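Local coordinates for protein beta-hexosaminidase Amuc_2018 (Akkermansia muciniphila, PDB 6JEB) that hydrolyses terminal non-reducing N-acetylglucosamine from N-glycans and chitobiose, and beta-linked N-acetylgalactosamine from other substrates, at residues Trp233-Lys244 with Lys292-Gln302; Leu411-Cys419 with Phe452-Gln460. All blocks are in the same frame, centred on the assembly; numbering follows the deposited sequence. Where two conformers were deposited one is given.

Interaction 1 (Trp233-Lys244 with Lys292-Gln302)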
loop_
_atom_site.group_PDB
_atom_site.type_symbol
_atom_site.label_atom_id
_atom_site.label_comp_id
_atom_site.label_asym_id
_atom_site.label_seq_id
_atom_site.Cartn_x
_atom_site.Cartn_y
_atom_site.Cartn_z
ATOM N N TRP A 233 -25.843 6.088 -4.940
ATOM C CA TRP A 233 -25.511 5.060 -5.920
ATOM C C TRP A 233 -25.162 5.663 -7.273
ATOM O O TRP A 233 -24.279 5.151 -7.970
ATOM C CB TRP A 233 -26.641 4.031 -5.997
ATOM C CG TRP A 233 -26.806 3.400 -4.663
ATOM C CD1 TRP A 233 -27.833 3.587 -3.785
ATOM C CD2 TRP A 233 -25.862 2.548 -4.005
ATOM N NE1 TRP A 233 -27.597 2.885 -2.631
ATOM C CE2 TRP A 233 -26.395 2.235 -2.741
ATOM C CE3 TRP A 233 -24.619 2.018 -4.366
ATOM C CZ2 TRP A 233 -25.733 1.399 -1.837
ATOM C CZ3 TRP A 233 -23.964 1.187 -3.473
ATOM C CH2 TRP A 233 -24.524 0.884 -2.221
ATOM N N LYS A 234 -25.835 6.749 -7.667
ATOM C CA LYS A 234 -25.434 7.440 -8.885
ATOM C C LYS A 234 -24.026 8.001 -8.744
ATOM O O LYS A 234 -23.225 7.933 -9.688
ATOM C CB LYS A 234 -26.423 8.554 -9.221
ATOM C CG LYS A 234 -26.152 9.224 -10.560
ATOM C CD LYS A 234 -27.291 10.132 -10.966
ATOM C CE LYS A 234 -27.033 10.772 -12.331
ATOM N NZ LYS A 234 -28.000 11.856 -12.634
ATOM N N PHE A 235 -23.700 8.537 -7.566
ATOM C CA PHE A 235 -22.366 9.081 -7.335
ATOM C C PHE A 235 -21.309 7.990 -7.436
ATOM O O PHE A 235 -20.326 8.128 -8.172
ATOM C CB PHE A 235 -22.312 9.750 -5.958
ATOM C CG PHE A 235 -20.928 10.178 -5.543
ATOM C CD1 PHE A 235 -20.283 11.218 -6.201
ATOM C CD2 PHE A 235 -20.287 9.560 -4.482
ATOM C CE1 PHE A 235 -19.012 11.625 -5.817
ATOM C CE2 PHE A 235 -19.011 9.966 -4.081
ATOM C CZ PHE A 235 -18.375 10.995 -4.748
ATOM N N TYR A 236 -21.488 6.890 -6.701
ATOM C CA TYR A 236 -20.452 5.860 -6.735
ATOM C C TYR A 236 -20.343 5.201 -8.104
ATOM O O TYR A 236 -19.242 4.808 -8.505
ATOM C CB TYR A 236 -20.646 4.843 -5.610
ATOM C CG TYR A 236 -20.234 5.386 -4.257
ATOM C CD1 TYR A 236 -18.988 5.977 -4.065
ATOM C CD2 TYR A 236 -21.090 5.308 -3.172
ATOM C CE1 TYR A 236 -18.612 6.472 -2.828
ATOM C CE2 TYR A 236 -20.726 5.797 -1.936
ATOM C CZ TYR A 236 -19.483 6.377 -1.767
ATOM O OH TYR A 236 -19.113 6.866 -0.530
ATOM N N ALA A 237 -21.452 5.074 -8.841
ATOM C CA ALA A 237 -21.346 4.588 -10.216
ATOM C C ALA A 237 -20.467 5.512 -11.049
ATOM O O ALA A 237 -19.638 5.044 -11.841
ATOM C CB ALA A 237 -22.733 4.431 -10.851
ATOM N N SER A 238 -20.614 6.830 -10.864
ATOM C CA SER A 238 -19.768 7.778 -11.588
ATOM C C SER A 238 -18.319 7.664 -11.148
ATOM O O SER A 238 -17.410 7.722 -11.983
ATOM C CB SER A 238 -20.259 9.206 -11.370
ATOM O OG SER A 238 -21.582 9.360 -11.840
ATOM N N VAL A 239 -18.086 7.540 -9.837
ATOM C CA VAL A 239 -16.729 7.345 -9.331
ATOM C C VAL A 239 -16.107 6.113 -9.971
ATOM O O VAL A 239 -14.982 6.154 -10.486
ATOM C CB VAL A 239 -16.739 7.233 -7.796
ATOM C CG1 VAL A 239 -15.354 6.833 -7.284
ATOM C CG2 VAL A 239 -17.191 8.540 -7.169
ATOM N N PHE A 240 -16.832 4.993 -9.944
ATOM C CA PHE A 240 -16.278 3.746 -10.457
ATOM C C PHE A 240 -16.042 3.807 -11.962
ATOM O O PHE A 240 -15.104 3.174 -12.459
ATOM C CB PHE A 240 -17.184 2.567 -10.097
ATOM C CG PHE A 240 -17.347 2.340 -8.614
ATOM C CD1 PHE A 240 -16.448 2.861 -7.697
ATOM C CD2 PHE A 240 -18.421 1.596 -8.141
ATOM C CE1 PHE A 240 -16.613 2.640 -6.330
ATOM C CE2 PHE A 240 -18.598 1.369 -6.784
ATOM C CZ PHE A 240 -17.692 1.894 -5.873
ATOM N N ASN A 241 -16.884 4.537 -12.702
ATOM C CA ASN A 241 -16.636 4.710 -14.131
ATOM C C ASN A 241 -15.323 5.446 -14.377
ATOM O O ASN A 241 -14.563 5.088 -15.287
ATOM C CB ASN A 241 -17.814 5.431 -14.793
ATOM C CG ASN A 241 -19.035 4.540 -14.944
ATOM O OD1 ASN A 241 -18.925 3.312 -14.951
ATOM N ND2 ASN A 241 -20.206 5.155 -15.075
ATOM N N GLU A 242 -15.030 6.473 -13.571
ATOM C CA GLU A 242 -13.740 7.145 -13.700
ATOM C C GLU A 242 -12.600 6.193 -13.385
ATOM O O GLU A 242 -11.575 6.187 -14.077
ATOM C CB GLU A 242 -13.657 8.357 -12.770
ATOM C CG GLU A 242 -14.579 9.467 -13.163
ATOM C CD GLU A 242 -14.387 9.867 -14.610
ATOM O OE1 GLU A 242 -13.265 10.299 -14.961
ATOM O OE2 GLU A 242 -15.354 9.740 -15.388
ATOM N N LEU A 243 -12.758 5.381 -12.338
ATOM C CA LEU A 243 -11.703 4.436 -11.990
ATOM C C LEU A 243 -11.490 3.418 -13.101
ATOM O O LEU A 243 -10.356 3.006 -13.359
ATOM C CB LEU A 243 -12.030 3.745 -10.669
ATOM C CG LEU A 243 -12.160 4.660 -9.444
ATOM C CD1 LEU A 243 -12.410 3.828 -8.186
ATOM C CD2 LEU A 243 -10.931 5.556 -9.282
ATOM N N LYS A 244 -12.571 3.002 -13.771
ATOM C CA LYS A 244 -12.442 2.085 -14.903
ATOM C C LYS A 244 -11.605 2.706 -16.017
ATOM O O LYS A 244 -10.763 2.032 -16.631
ATOM C CB LYS A 244 -13.836 1.703 -15.418
ATOM C CG LYS A 244 -13.835 0.804 -16.642
ATOM C CD LYS A 244 -13.348 -0.585 -16.313
ATOM C CE LYS A 244 -13.426 -1.497 -17.540
ATOM N NZ LYS A 244 -13.045 -2.907 -17.237
ATOM N N LYS A 292 -24.071 -4.518 -2.738
ATOM C CA LYS A 292 -24.583 -3.629 -3.772
ATOM C C LYS A 292 -23.445 -2.875 -4.448
ATOM O O LYS A 292 -23.447 -2.700 -5.673
ATOM C CB LYS A 292 -25.602 -2.666 -3.161
ATOM C CG LYS A 292 -26.349 -1.805 -4.160
ATOM C CD LYS A 292 -27.563 -1.189 -3.495
ATOM C CE LYS A 292 -28.321 -0.273 -4.430
ATOM N NZ LYS A 292 -29.616 0.156 -3.819
ATOM N N THR A 293 -22.451 -2.440 -3.670
ATOM C CA THR A 293 -21.299 -1.764 -4.261
ATOM C C THR A 293 -20.510 -2.716 -5.152
ATOM O O THR A 293 -20.085 -2.342 -6.253
ATOM C CB THR A 293 -20.418 -1.190 -3.149
ATOM O OG1 THR A 293 -21.229 -0.415 -2.254
ATOM C CG2 THR A 293 -19.345 -0.289 -3.725
ATOM N N ALA A 294 -20.328 -3.959 -4.703
ATOM C CA ALA A 294 -19.618 -4.944 -5.515
ATOM C C ALA A 294 -20.356 -5.229 -6.818
ATOM O O ALA A 294 -19.726 -5.466 -7.857
ATOM C CB ALA A 294 -19.417 -6.233 -4.715
ATOM N N ALA A 295 -21.694 -5.215 -6.785
ATOM C CA ALA A 295 -22.454 -5.419 -8.015
ATOM C C ALA A 295 -22.228 -4.275 -8.995
ATOM O O ALA A 295 -22.120 -4.502 -10.206
ATOM C CB ALA A 295 -23.941 -5.581 -7.704
ATOM N N LEU A 296 -22.147 -3.039 -8.489
ATOM C CA LEU A 296 -21.818 -1.907 -9.353
ATOM C C LEU A 296 -20.446 -2.091 -9.981
ATOM O O LEU A 296 -20.266 -1.878 -11.185
ATOM C CB LEU A 296 -21.842 -0.606 -8.555
ATOM C CG LEU A 296 -23.134 0.180 -8.404
ATOM C CD1 LEU A 296 -22.817 1.502 -7.720
ATOM C CD2 LEU A 296 -23.792 0.412 -9.758
ATOM N N LEU A 297 -19.456 -2.470 -9.167
ATOM C CA LEU A 297 -18.118 -2.722 -9.692
ATOM C C LEU A 297 -18.136 -3.812 -10.758
ATOM O O LEU A 297 -17.466 -3.694 -11.789
ATOM C CB LEU A 297 -17.182 -3.116 -8.555
ATOM C CG LEU A 297 -16.839 -2.016 -7.543
ATOM C CD1 LEU A 297 -16.124 -2.602 -6.321
ATOM C CD2 LEU A 297 -15.976 -0.936 -8.209
ATOM N N ALA A 298 -18.895 -4.885 -10.523
ATOM C CA ALA A 298 -18.905 -6.004 -11.460
ATOM C C ALA A 298 -19.407 -5.592 -12.839
ATOM O O ALA A 298 -18.998 -6.181 -13.846
ATOM C CB ALA A 298 -19.727 -7.159 -10.889
ATOM N N LYS A 299 -20.278 -4.582 -12.911
ATOM C CA LYS A 299 -20.743 -4.097 -14.209
ATOM C C LYS A 299 -19.601 -3.544 -15.054
ATOM O O LYS A 299 -19.705 -3.507 -16.286
ATOM C CB LYS A 299 -21.810 -3.022 -14.015
ATOM C CG LYS A 299 -23.206 -3.550 -13.762
ATOM C CD LYS A 299 -24.147 -2.416 -13.379
ATOM C CE LYS A 299 -23.789 -1.115 -14.095
ATOM N NZ LYS A 299 -24.731 -0.754 -15.194
ATOM N N ASN A 300 -18.521 -3.093 -14.417
ATOM C CA ASN A 300 -17.341 -2.595 -15.110
ATOM C C ASN A 300 -16.217 -3.614 -15.147
ATOM O O ASN A 300 -15.093 -3.261 -15.520
ATOM C CB ASN A 300 -16.812 -1.324 -14.442
ATOM C CG ASN A 300 -17.811 -0.192 -14.446
ATOM O OD1 ASN A 300 -18.636 -0.073 -15.355
ATOM N ND2 ASN A 300 -17.735 0.659 -13.428
ATOM N N GLY A 301 -16.479 -4.861 -14.756
ATOM C CA GLY A 301 -15.398 -5.817 -14.623
ATOM C C GLY A 301 -14.424 -5.503 -13.507
ATOM O O GLY A 301 -13.275 -5.953 -13.551
ATOM N N GLN A 302 -14.847 -4.736 -12.506
ATOM C CA GLN A 302 -14.010 -4.376 -11.373
ATOM C C GLN A 302 -14.294 -5.295 -10.185
ATOM O O GLN A 302 -15.369 -5.896 -10.078
ATOM C CB GLN A 302 -14.256 -2.914 -10.975
ATOM C CG GLN A 302 -13.777 -1.897 -12.010
ATOM C CD GLN A 302 -14.444 -0.536 -11.842
ATOM O OE1 GLN A 302 -15.658 -0.450 -11.661
ATOM N NE2 GLN A 302 -13.657 0.529 -11.905
HETATM O O HOH W 1 -10.764 0.238 -12.136
#

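Interaction 2 (Leu411-Cys419 with Phe452-Gln460)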
loop_
_atom_site.group_PDB
_atom_site.type_symbol
_atom_site.label_atom_id
_atom_site.label_comp_id
_atom_site.label_asym_id
_atom_site.label_seq_id
_atom_site.Cartn_x
_atom_site.Cartn_y
_atom_site.Cartn_z
ATOM N N LEU A 411 9.111 9.819 3.213
ATOM C CA LEU A 411 10.223 8.897 3.020
ATOM C C LEU A 411 10.942 8.621 4.327
ATOM O O LEU A 411 11.458 7.514 4.521
ATOM C CB LEU A 411 11.205 9.446 1.984
ATOM C CG LEU A 411 10.683 9.538 0.547
ATOM C CD1 LEU A 411 11.744 10.183 -0.347
ATOM C CD2 LEU A 411 10.268 8.164 0.013
ATOM N N TYR A 412 10.999 9.609 5.227
ATOM C CA TYR A 412 11.663 9.379 6.503
ATOM C C TYR A 412 11.009 8.232 7.262
ATOM O O TYR A 412 11.703 7.387 7.837
ATOM C CB TYR A 412 11.693 10.642 7.371
ATOM C CG TYR A 412 12.532 10.379 8.591
ATOM C CD1 TYR A 412 13.909 10.556 8.552
ATOM C CD2 TYR A 412 11.958 9.891 9.760
ATOM C CE1 TYR A 412 14.698 10.277 9.656
ATOM C CE2 TYR A 412 12.728 9.594 10.863
ATOM C CZ TYR A 412 14.098 9.796 10.807
ATOM O OH TYR A 412 14.867 9.497 11.896
ATOM N N ARG A 413 9.670 8.191 7.286
ATOM C CA ARG A 413 9.002 7.099 7.990
ATOM C C ARG A 413 8.854 5.844 7.138
ATOM O O ARG A 413 8.874 4.738 7.683
ATOM C CB ARG A 413 7.672 7.556 8.602
ATOM C CG ARG A 413 7.906 8.554 9.724
ATOM C CD ARG A 413 6.947 8.457 10.911
ATOM N NE ARG A 413 7.447 9.306 11.991
ATOM C CZ ARG A 413 6.906 9.426 13.206
ATOM N NH1 ARG A 413 5.809 8.753 13.534
ATOM N NH2 ARG A 413 7.475 10.232 14.101
ATOM N N ALA A 414 8.747 5.978 5.815
ATOM C CA ALA A 414 8.581 4.790 4.983
ATOM C C ALA A 414 9.843 3.937 4.950
ATOM O O ALA A 414 9.758 2.705 4.988
ATOM C CB ALA A 414 8.152 5.177 3.567
ATOM N N TYR A 415 11.030 4.575 4.868
ATOM C CA TYR A 415 12.314 3.892 4.746
ATOM C C TYR A 415 13.146 4.082 6.008
ATOM O O TYR A 415 13.087 5.143 6.639
ATOM C CB TYR A 415 13.100 4.407 3.527
ATOM C CG TYR A 415 12.457 3.944 2.242
ATOM C CD1 TYR A 415 12.791 2.714 1.684
ATOM C CD2 TYR A 415 11.455 4.695 1.634
ATOM C CE1 TYR A 415 12.170 2.256 0.547
ATOM C CE2 TYR A 415 10.824 4.249 0.482
ATOM C CZ TYR A 415 11.182 3.022 -0.049
ATOM O OH TYR A 415 10.567 2.556 -1.179
ATOM N N PRO A 416 13.951 3.079 6.402
ATOM C CA PRO A 416 14.197 1.805 5.714
ATOM C C PRO A 416 13.211 0.677 6.025
ATOM O O PRO A 416 13.442 -0.432 5.554
ATOM C CB PRO A 416 15.579 1.402 6.237
ATOM C CG PRO A 416 15.583 1.929 7.630
ATOM C CD PRO A 416 14.895 3.277 7.518
ATOM N N ARG A 417 12.147 0.918 6.799
ATOM C CA ARG A 417 11.240 -0.189 7.105
ATOM C C ARG A 417 10.623 -0.800 5.853
ATOM O O ARG A 417 10.402 -2.015 5.811
ATOM C CB ARG A 417 10.191 0.211 8.140
ATOM C CG ARG A 417 10.793 0.318 9.545
ATOM C CD ARG A 417 9.803 0.885 10.552
ATOM N NE ARG A 417 9.376 2.227 10.168
ATOM C CZ ARG A 417 8.497 2.956 10.850
ATOM N NH1 ARG A 417 7.973 2.492 11.979
ATOM N NH2 ARG A 417 8.160 4.163 10.409
ATOM N N ALA A 418 10.379 0.002 4.809
ATOM C CA ALA A 418 9.860 -0.565 3.566
ATOM C C ALA A 418 10.808 -1.606 2.976
ATOM O O ALA A 418 10.354 -2.534 2.303
ATOM C CB ALA A 418 9.569 0.535 2.538
ATOM N N CYS A 419 12.120 -1.467 3.213
ATOM C CA CYS A 419 13.075 -2.484 2.768
ATOM C C CYS A 419 12.819 -3.813 3.465
ATOM O O CYS A 419 12.921 -4.882 2.845
ATOM C CB CYS A 419 14.510 -2.032 3.060
ATOM S SG CYS A 419 14.930 -0.400 2.415
ATOM N N PHE A 452 19.422 7.970 -5.539
ATOM C CA PHE A 452 18.256 8.802 -5.286
ATOM C C PHE A 452 18.567 10.085 -4.539
ATOM O O PHE A 452 17.639 10.849 -4.250
ATOM C CB PHE A 452 17.179 8.006 -4.533
ATOM C CG PHE A 452 16.684 6.808 -5.288
ATOM C CD1 PHE A 452 15.900 6.967 -6.420
ATOM C CD2 PHE A 452 17.010 5.523 -4.876
ATOM C CE1 PHE A 452 15.447 5.867 -7.123
ATOM C CE2 PHE A 452 16.555 4.420 -5.577
ATOM C CZ PHE A 452 15.769 4.593 -6.699
ATOM N N ASN A 453 19.840 10.352 -4.235
ATOM C CA ASN A 453 20.229 11.527 -3.458
ATOM C C ASN A 453 19.422 11.618 -2.166
ATOM O O ASN A 453 19.038 12.699 -1.713
ATOM C CB ASN A 453 20.139 12.801 -4.298
ATOM C CG ASN A 453 20.974 12.709 -5.561
ATOM O OD1 ASN A 453 22.152 12.353 -5.510
ATOM N ND2 ASN A 453 20.361 12.994 -6.703
ATOM N N TYR A 454 19.164 10.459 -1.569
ATOM C CA TYR A 454 18.330 10.353 -0.386
ATOM C C TYR A 454 19.069 9.548 0.673
ATOM O O TYR A 454 19.670 8.513 0.368
ATOM C CB TYR A 454 16.970 9.689 -0.707
ATOM C CG TYR A 454 16.134 9.651 0.535
ATOM C CD1 TYR A 454 15.540 10.808 1.012
ATOM C CD2 TYR A 454 16.007 8.486 1.280
ATOM C CE1 TYR A 454 14.820 10.807 2.180
ATOM C CE2 TYR A 454 15.281 8.474 2.453
ATOM C CZ TYR A 454 14.695 9.642 2.895
ATOM O OH TYR A 454 13.993 9.666 4.061
ATOM N N ASP A 455 19.012 10.017 1.921
ATOM C CA ASP A 455 19.776 9.433 3.023
ATOM C C ASP A 455 18.838 8.634 3.925
ATOM O O ASP A 455 17.960 9.207 4.582
ATOM C CB ASP A 455 20.492 10.520 3.821
ATOM C CG ASP A 455 21.578 9.955 4.730
ATOM O OD1 ASP A 455 21.545 8.736 5.012
ATOM O OD2 ASP A 455 22.465 10.724 5.161
ATOM N N MET A 456 19.039 7.318 3.970
ATOM C CA MET A 456 18.226 6.436 4.799
ATOM C C MET A 456 18.742 6.287 6.223
ATOM O O MET A 456 18.165 5.510 6.989
ATOM C CB MET A 456 18.104 5.044 4.162
ATOM C CG MET A 456 17.353 5.020 2.850
ATOM S SD MET A 456 16.735 3.373 2.411
ATOM C CE MET A 456 18.264 2.427 2.373
ATOM N N GLU A 457 19.812 6.989 6.598
ATOM C CA GLU A 457 20.293 6.905 7.972
ATOM C C GLU A 457 19.209 7.373 8.936
ATOM O O GLU A 457 18.528 8.373 8.692
ATOM C CB GLU A 457 21.541 7.768 8.159
ATOM C CG GLU A 457 22.071 7.729 9.586
ATOM C CD GLU A 457 23.365 8.503 9.768
ATOM O OE1 GLU A 457 23.419 9.690 9.387
ATOM O OE2 GLU A 457 24.332 7.918 10.296
ATOM N N ARG A 458 19.047 6.637 10.036
ATOM C CA ARG A 458 18.006 6.928 11.018
ATOM C C ARG A 458 18.620 7.055 12.403
ATOM O O ARG A 458 19.272 6.124 12.889
ATOM C CB ARG A 458 16.932 5.839 11.014
ATOM C CG ARG A 458 16.230 5.703 9.681
ATOM C CD ARG A 458 15.452 6.962 9.338
ATOM N NE ARG A 458 14.830 6.893 8.015
ATOM C CZ ARG A 458 15.222 7.581 6.942
ATOM N NH1 ARG A 458 16.256 8.418 6.994
ATOM N NH2 ARG A 458 14.562 7.441 5.801
ATOM N N THR A 459 18.415 8.214 13.027
ATOM C CA THR A 459 18.715 8.441 14.428
ATOM C C THR A 459 17.480 9.085 15.034
ATOM O O THR A 459 16.607 9.580 14.315
ATOM C CB THR A 459 19.906 9.392 14.588
ATOM O OG1 THR A 459 19.539 10.683 14.085
ATOM C CG2 THR A 459 21.118 8.876 13.813
ATOM N N GLN A 460 17.397 9.072 16.364
ATOM C CA GLN A 460 16.226 9.658 17.006
ATOM C C GLN A 460 16.030 11.109 16.579
ATOM O O GLN A 460 14.902 11.536 16.298
ATOM C CB GLN A 460 16.344 9.547 18.525
ATOM C CG GLN A 460 15.105 10.037 19.268
ATOM C CD GLN A 460 15.285 10.020 20.763
ATOM O OE1 GLN A 460 15.990 9.171 21.304
ATOM N NE2 GLN A 460 14.645 10.961 21.443
#

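Interaction 1 (Trp233-Lys244 with Lys292-Gln302)
Trp233 lies flat against the aliphatic chain of Lys292, which runs fully extended over one face of the indole. Lys292 CE sits 3.6 Å from the centroid of the Trp233 five-membered ring as a CH-pi contact, and Lys292 NZ follows as a cation-pi partner over the same face. The indole edge meets Thr293 OG1, 3.4 Å from Trp233 CZ3; that hydroxyl is hydrogen-bonded to Phe289 O, while Trp233 NE1 bonds to Pro227 O. Leu296 CD1 fills the angle between Trp233 CE3 and the Ala237 methyl.

Next comes Phe240, whose CG lies anti to its carbonyl carbon (chi1 -62°), directing the ring into the second helix. Leu297 CD2 stands over the centre of one face, 3.6 Å from the ring centroid, and Thr293 CG2 abuts the edge at Phe240 CZ. The segments 233-244 and 292-299 run in the same general direction, crossing at -40°; their parent helices, 230-246 and 282-299, lie on the outside of the TIM barrel of family 20 glycosidases.

Phe240 O accepts its helical bond from Lys244 N and, from the opposite face of the carbonyl plane, one from Gln302 NE2 at 3.1 Å. The amide of Gln302 is steadied by Asn300 ND2, which bonds to Gln302 OE1 from above its carbonyl plane and reaches Asn241 OD1 only weakly. A water accepts from Gln302 NE2 as well. Leu243, like Leu297, reaches inward to Val252 of strand 251-253. Lys244, bent at chi2 (70°), passes alongside Asn300 and ends with NZ 2.7 Å from Asn300 O, beside the Schellman motif in which Gly301, at positive phi, terminates the second helix.

Interaction 2 (Leu411-Cys419 with Phe452-Gln460)
Arg458 drives its guanidinium into the break between helices 407-414 and 417-426, where Tyr415 precedes the cis-peptide of Pro416. NE and NH2 of Arg458 grip Tyr415 O side-on, at 2.8 and 2.9 Å. Arg458 NH1 bonds back to Asp455 O and Glu457 O, and NH2 to Tyr454 OH; two carbonyls and a hydroxyl of the same loop hold the group in rotation. One guanidinium face lies against Tyr412, the planes 31° apart; a bend at chi2 (-64°) folds the chain so that Arg458 CD packs over the Tyr412 ring, 3.4 Å from CE1. Pro416 CD presses on Arg458 CG.

The sulfur side is looser: Met456 SD approaches Tyr415 CB at 3.9 Å, meets its ring obliquely as a Met-aromatic contact, and stays 4.2 Å from Cys419 SG. Glu457 and Thr459, which flank Arg458 in the chain, are exposed, and their CB atoms point away from 411-419, whereas Tyr412 OH is held by Asn462 and Gln361. Helix 407-414 follows the last barrel strand, 392-399, and the loop after helix 434-452 lies along its junction with 417-426, with Met115 of helix 106-118 against Leu411 and Tyr454, and helix 434-452 backing Pro416 through Leu441 and Met456 through Ile448.

How the interactions relate
Interactions 1 and 2 lie on opposite sides of the chain's centre, their own centres about 38 Å apart and their nearest atoms about 23 Å apart, without touching. Interaction 1 closes in the chain before interaction 2 opens. Each has an approach to the active site: in interaction 1 the Tyr236 side chain is about 9 Å from that of His193, of the charge relay system, and in interaction 2 the Tyr415 side chain is about 7 Å from that of the substrate-binding Leu353. Separately, the Trp233 side chain of interaction 1 is about 10 Å from the zinc ion held by four cysteines. The acetamide pocket is built from other residues, among them Asp257, Glu258 and Tyr352.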